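Local atomic coordinates of putative endo-1,4-beta-xylanase (Bacteroides thetaiotaomicron VPI-5482, PDB entry 5MSX), a protein that probably hydrolyses glycosidic bonds in plant pectin as a family 43 glycoside hydrolase, and carries a calcium-binding F5/8 type C domain. Residues R366-A371 / K448-I453; K206-Y211 / G268-Y273. One frame throughout, in Å; residues are numbered along the deposited sequence.

Interaction 1 (R366-A371 / K448-I453)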
loop_
_atom_site.group_PDB
_atom_site.type_symbol
_atom_site.label_atom_id
_atom_site.label_comp_id
_atom_site.label_asym_id
_atom_site.label_seq_id
_atom_site.Cartn_x
_atom_site.Cartn_y
_atom_site.Cartn_z
ATOM N N ARG C 366 35.007 -9.328 -27.642
ATOM C CA ARG C 366 34.121 -9.434 -28.781
ATOM C C ARG C 366 34.890 -9.456 -30.098
ATOM O O ARG C 366 35.928 -8.779 -30.240
ATOM C CB ARG C 366 33.165 -8.231 -28.809
ATOM C CG ARG C 366 33.889 -6.928 -28.556
ATOM C CD ARG C 366 32.957 -5.757 -28.572
ATOM N NE ARG C 366 33.733 -4.575 -28.275
ATOM C CZ ARG C 366 33.376 -3.336 -28.549
ATOM N NH1 ARG C 366 32.212 -3.079 -29.099
ATOM N NH2 ARG C 366 34.194 -2.351 -28.247
ATOM N N TRP C 367 34.347 -10.210 -31.056
ATOM C CA TRP C 367 34.663 -10.007 -32.487
ATOM C C TRP C 367 33.918 -8.787 -32.943
ATOM O O TRP C 367 32.778 -8.567 -32.527
ATOM C CB TRP C 367 34.250 -11.208 -33.341
ATOM C CG TRP C 367 34.231 -10.947 -34.834
ATOM C CD1 TRP C 367 35.304 -10.685 -35.632
ATOM C CD2 TRP C 367 33.084 -10.917 -35.686
ATOM N NE1 TRP C 367 34.904 -10.489 -36.930
ATOM C CE2 TRP C 367 33.550 -10.643 -37.003
ATOM C CE3 TRP C 367 31.707 -11.131 -35.482
ATOM C CZ2 TRP C 367 32.684 -10.548 -38.116
ATOM C CZ3 TRP C 367 30.824 -11.026 -36.605
ATOM C CH2 TRP C 367 31.332 -10.730 -37.901
ATOM N N MET C 368 34.556 -7.983 -33.786
ATOM C CA MET C 368 33.888 -6.929 -34.529
ATOM C C MET C 368 34.398 -6.926 -35.972
ATOM O O MET C 368 35.616 -6.936 -36.215
ATOM C CB MET C 368 34.155 -5.555 -33.911
ATOM C CG MET C 368 33.563 -5.349 -32.517
ATOM S SD MET C 368 31.797 -5.061 -32.583
ATOM C CE MET C 368 31.693 -3.447 -33.323
ATOM N N ALA C 369 33.464 -6.914 -36.924
ATOM C CA ALA C 369 33.779 -6.710 -38.340
ATOM C C ALA C 369 34.342 -5.303 -38.557
ATOM O O ALA C 369 34.006 -4.362 -37.800
ATOM C CB ALA C 369 32.521 -6.896 -39.188
ATOM N N ALA C 370 35.175 -5.145 -39.593
ATOM C CA ALA C 370 35.701 -3.825 -39.945
ATOM C C ALA C 370 34.572 -2.884 -40.378
ATOM O O ALA C 370 33.551 -3.322 -40.924
ATOM C CB ALA C 370 36.761 -3.922 -41.027
ATOM N N ALA C 371 34.752 -1.597 -40.088
ATOM C CA ALA C 371 33.806 -0.552 -40.481
ATOM C C ALA C 371 33.403 -0.636 -41.963
ATOM O O ALA C 371 32.216 -0.532 -42.259
ATOM C CB ALA C 371 34.382 0.829 -40.166
ATOM N N LYS C 448 21.199 -6.784 -40.454
ATOM C CA LYS C 448 21.048 -5.496 -39.775
ATOM C C LYS C 448 21.556 -5.594 -38.329
ATOM O O LYS C 448 21.656 -6.683 -37.758
ATOM C CB LYS C 448 19.592 -5.051 -39.813
ATOM N N GLY C 449 21.875 -4.440 -37.753
ATOM C CA GLY C 449 22.463 -4.331 -36.416
ATOM C C GLY C 449 23.983 -4.276 -36.451
ATOM O O GLY C 449 24.612 -4.522 -37.480
ATOM N N VAL C 450 24.581 -3.960 -35.308
ATOM C CA VAL C 450 26.035 -3.848 -35.217
ATOM C C VAL C 450 26.679 -5.197 -35.501
ATOM O O VAL C 450 26.296 -6.190 -34.907
ATOM C CB VAL C 450 26.471 -3.277 -33.864
ATOM C CG1 VAL C 450 27.971 -3.430 -33.641
ATOM C CG2 VAL C 450 26.040 -1.833 -33.793
ATOM N N PRO C 451 27.640 -5.232 -36.454
ATOM C CA PRO C 451 28.194 -6.508 -36.880
ATOM C C PRO C 451 29.315 -7.037 -35.953
ATOM O O PRO C 451 30.501 -6.974 -36.296
ATOM C CB PRO C 451 28.693 -6.197 -38.307
ATOM C CG PRO C 451 29.101 -4.764 -38.245
ATOM C CD PRO C 451 28.123 -4.113 -37.292
ATOM N N GLY C 452 28.925 -7.561 -34.786
ATOM C CA GLY C 452 29.867 -8.073 -33.814
ATOM C C GLY C 452 29.237 -9.001 -32.813
ATOM O O GLY C 452 28.027 -8.966 -32.625
ATOM N N ILE C 453 30.064 -9.829 -32.181
ATOM C CA ILE C 453 29.618 -10.862 -31.271
ATOM C C ILE C 453 30.520 -10.909 -30.015
ATOM O O ILE C 453 31.761 -11.124 -30.119
ATOM C CB ILE C 453 29.657 -12.255 -31.961
ATOM C CG1 ILE C 453 28.784 -12.278 -33.230
ATOM C CG2 ILE C 453 29.193 -13.339 -31.004
ATOM C CD1 ILE C 453 28.698 -13.650 -33.885
#

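Interaction 2 (K206-Y211 / G268-Y273). With EDO (1,2-ethanediol), chain B.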
loop_
_atom_site.group_PDB
_atom_site.type_symbol
_atom_site.label_atom_id
_atom_site.label_comp_id
_atom_site.label_asym_id
_atom_site.label_seq_id
_atom_site.Cartn_x
_atom_site.Cartn_y
_atom_site.Cartn_z
ATOM N N LYS C 206 21.143 -3.015 5.162
ATOM C CA LYS C 206 21.180 -3.311 6.576
ATOM C C LYS C 206 21.659 -4.756 6.752
ATOM O O LYS C 206 21.108 -5.648 6.135
ATOM C CB LYS C 206 19.791 -3.171 7.184
ATOM C CG LYS C 206 19.755 -3.322 8.704
ATOM C CD LYS C 206 18.326 -3.264 9.228
ATOM C CE LYS C 206 18.271 -2.963 10.724
ATOM N NZ LYS C 206 16.837 -2.806 11.054
ATOM N N ARG C 207 22.648 -4.981 7.614
ATOM C CA ARG C 207 23.101 -6.332 7.930
ATOM C C ARG C 207 23.384 -6.478 9.429
ATOM O O ARG C 207 24.191 -5.720 9.980
ATOM C CB ARG C 207 24.359 -6.670 7.133
ATOM C CG ARG C 207 25.012 -8.008 7.513
ATOM C CD ARG C 207 26.215 -8.279 6.647
ATOM N NE ARG C 207 26.906 -9.544 6.933
ATOM C CZ ARG C 207 27.780 -9.726 7.928
ATOM N NH1 ARG C 207 28.061 -8.769 8.820
ATOM N NH2 ARG C 207 28.377 -10.900 8.043
ATOM N N LYS C 208 22.723 -7.453 10.069
ATOM C CA LYS C 208 22.918 -7.743 11.508
ATOM C C LYS C 208 22.819 -6.500 12.375
ATOM O O LYS C 208 23.699 -6.217 13.166
ATOM C CB LYS C 208 24.265 -8.448 11.725
ATOM C CG LYS C 208 24.312 -9.792 11.028
ATOM C CD LYS C 208 25.637 -10.501 11.179
ATOM C CE LYS C 208 25.565 -11.841 10.457
ATOM N NZ LYS C 208 26.654 -12.777 10.857
ATOM N N GLY C 209 21.760 -5.724 12.161
ATOM C CA GLY C 209 21.524 -4.493 12.907
ATOM C C GLY C 209 22.354 -3.269 12.552
ATOM O O GLY C 209 22.197 -2.240 13.201
ATOM N N ILE C 210 23.236 -3.357 11.548
ATOM C CA ILE C 210 24.055 -2.231 11.135
ATOM C C ILE C 210 23.583 -1.739 9.755
ATOM O O ILE C 210 23.382 -2.527 8.837
ATOM C CB ILE C 210 25.555 -2.603 11.101
ATOM C CG1 ILE C 210 25.975 -3.209 12.449
ATOM C CG2 ILE C 210 26.422 -1.391 10.750
ATOM C CD1 ILE C 210 27.443 -3.639 12.527
ATOM N N TYR C 211 23.392 -0.433 9.661
ATOM C CA TYR C 211 23.042 0.270 8.445
ATOM C C TYR C 211 24.321 0.741 7.741
ATOM O O TYR C 211 25.197 1.316 8.379
ATOM C CB TYR C 211 22.168 1.480 8.782
ATOM C CG TYR C 211 20.834 1.190 9.441
ATOM C CD1 TYR C 211 19.769 0.629 8.720
ATOM C CD2 TYR C 211 20.606 1.533 10.767
ATOM C CE1 TYR C 211 18.548 0.394 9.314
ATOM C CE2 TYR C 211 19.379 1.287 11.378
ATOM C CZ TYR C 211 18.358 0.733 10.652
ATOM O OH TYR C 211 17.132 0.540 11.249
ATOM N N GLY C 268 18.045 -15.809 1.623
ATOM C CA GLY C 268 18.381 -16.875 2.568
ATOM C C GLY C 268 19.867 -17.170 2.750
ATOM O O GLY C 268 20.183 -18.223 3.282
ATOM N N THR C 269 20.785 -16.276 2.326
ATOM C CA THR C 269 22.237 -16.462 2.561
ATOM C C THR C 269 22.852 -15.246 3.247
ATOM O O THR C 269 22.252 -14.166 3.271
ATOM C CB THR C 269 23.031 -16.712 1.265
ATOM O OG1 THR C 269 23.124 -15.495 0.490
ATOM C CG2 THR C 269 22.383 -17.826 0.429
ATOM N N ASP C 270 24.054 -15.421 3.792
ATOM C CA ASP C 270 24.884 -14.290 4.239
ATOM C C ASP C 270 26.045 -14.026 3.264
ATOM O O ASP C 270 27.087 -13.511 3.661
ATOM C CB ASP C 270 25.442 -14.549 5.647
ATOM C CG ASP C 270 26.073 -13.288 6.283
ATOM O OD1 ASP C 270 25.398 -12.241 6.315
ATOM O OD2 ASP C 270 27.236 -13.334 6.759
ATOM N N ASN C 271 25.877 -14.388 1.993
ATOM C CA ASN C 271 26.939 -14.209 1.020
ATOM C C ASN C 271 26.626 -12.921 0.325
ATOM O O ASN C 271 25.638 -12.846 -0.403
ATOM C CB ASN C 271 26.990 -15.376 0.034
ATOM C CG ASN C 271 27.164 -16.716 0.729
ATOM O OD1 ASN C 271 26.511 -17.695 0.367
ATOM N ND2 ASN C 271 28.033 -16.764 1.736
ATOM N N TYR C 272 27.417 -11.891 0.601
ATOM C CA TYR C 272 27.213 -10.595 -0.048
ATOM C C TYR C 272 28.179 -10.457 -1.235
ATOM O O TYR C 272 29.279 -11.022 -1.223
ATOM C CB TYR C 272 27.406 -9.457 0.957
ATOM C CG TYR C 272 26.246 -9.265 1.877
ATOM C CD1 TYR C 272 25.949 -10.205 2.864
ATOM C CD2 TYR C 272 25.395 -8.176 1.740
ATOM C CE1 TYR C 272 24.868 -10.038 3.714
ATOM C CE2 TYR C 272 24.307 -8.009 2.581
ATOM C CZ TYR C 272 24.050 -8.939 3.556
ATOM O OH TYR C 272 22.967 -8.782 4.379
ATOM N N TYR C 273 27.718 -9.715 -2.246
ATOM C CA TYR C 273 28.454 -9.423 -3.479
ATOM C C TYR C 273 28.362 -7.932 -3.788
ATOM O O TYR C 273 27.384 -7.281 -3.449
ATOM C CB TYR C 273 27.882 -10.234 -4.662
ATOM C CG TYR C 273 28.017 -11.710 -4.425
ATOM C CD1 TYR C 273 29.188 -12.398 -4.756
ATOM C CD2 TYR C 273 27.004 -12.403 -3.779
ATOM C CE1 TYR C 273 29.320 -13.756 -4.480
ATOM C CE2 TYR C 273 27.115 -13.760 -3.514
ATOM C CZ TYR C 273 28.269 -14.425 -3.857
ATOM O OH TYR C 273 28.348 -15.758 -3.541
HETATM C C1 EDO B . 25.176 -19.272 -3.227
HETATM O O1 EDO B . 24.237 -18.195 -3.430
HETATM C C2 EDO B . 26.583 -18.695 -3.086
HETATM O O2 EDO B . 26.504 -17.359 -2.539
#

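Interaction 1 (R366-A371 / K448-I453)
Trp367 and Ile453 form an antiparallel hydrogen-bonded pair. Trp367 N donates to Ile453 O at 2.9 Å, and Ile453 N donates to Trp367 O at 3.0 Å. Both bonds are somewhat bent. A third bond, from Ala369 N to Pro451 O at 3.0 Å, is much straighter (169° at the hydrogen). Pro451 is the centre of an inverse gamma turn, closed by Gly452 N on Val450 O, and its carbonyl points straight at the Ala369 amide. These bonds join a short strand to strand 452-458, next to the calcium ligands Phe357 and Trp454 of the F5/8 type C domain.

The indole of Trp367 leaves with CG anti to the backbone N (chi1 166°). This lays the six-membered ring beside Ile453, whose CG1 meets the ring edge 3.9 Å from CE3. Pro451 O sits above one face of the indole, near the rim. Ile379, in strand 378-383, touches both Trp367 and Ile453. Replacing Trp367 by alanine is likely to leave Ile453 CG1 without its aromatic neighbour and Ser332 O without the indole donor.

Met368 lies on the other face of the sheet, paired with Gly452. The bend at chi2 sets Met368 SD 3.8 Å from Gly452 CA, where a CB would clash with it. The bend at chi3 swings Met368 CE to Val450 CG1 at 3.7 Å. Ala369 CB packs on Pro451 CB at 4.0 Å.

Three backbone bonds thus set the register, and side chains add apolar contacts on both faces. The polar ends of Arg366 and Trp367 are satisfied outside the contact, by Glu351 and Ser332 O.

Interaction 2 (K206-Y211 / G268-Y273)
Arg207 and Asp270 form a two-pronged salt bridge. The guanidinium approaches side-on and gives one donor to each carboxylate oxygen. Arg207 NH2 bonds to Asp270 OD2 at 3.0 Å, and Arg207 NE bonds to Asp270 OD1 at 3.2 Å with a more bent N-H (139°). Both oxygens use their syn lone pairs. The two planes are 28° apart, so the grip is slightly twisted.

The arginine chain is extended, with CG anti to the backbone N (chi1 173°), and it spans the gap between the segments. On the way, Arg207 CD passes 3.7 Å from CE1 of Tyr272. The guanidinium stands steeply to that ring, with CE1 at its edge. Phe295 adds a cation-pi contact to Arg207 and meets Tyr272 edge-to-face. Lys208 NZ lies 4.2 Å from Asp270 OD2, too far for a salt bridge, but its charge probably still favours the ionised carboxylate.

Other polar groups find partners elsewhere. Lys206 NZ makes salt bridges with Asp160 and Asp161 and a weak bond to Tyr211 OH, which also bonds to Asp160. Tyr273 OH donates to O2 of an ethanediol at 2.6 Å. That O2 donates in turn to Asn271 OD1 at 2.9 Å. The diol probably comes from the crystallisation liquor.

Arg207 N and O both bond to Ile210, closing a type I' turn with Lys208 and Gly209 at its corners. This is a tight beta hairpin between strands 203-207 and 210-217. Its arginine reaches across to the loop leading into strand 272-278, linking two antiparallel sheets that are consistent with successive blades of the five-bladed beta-propeller of family 43.

Interaction 2 comes first along the chain and closes before interaction 1 opens. Their centres are 42 Å apart, on opposite sides of the chain's centre, and their nearest atoms are about 24 Å apart. They share no strand or sheet. Interaction 2 lies in the family 43 domain, where it ties two sheets of the probable propeller at the surface. Interaction 1 is buried in the F5/8 type C domain, inside one antiparallel sheet and near its calcium ion. The two contacts thus belong to different parts of this all-beta protein: the family 43 domain, which probably holds the active site, and the F5/8 type C domain, which is probably an accessory module.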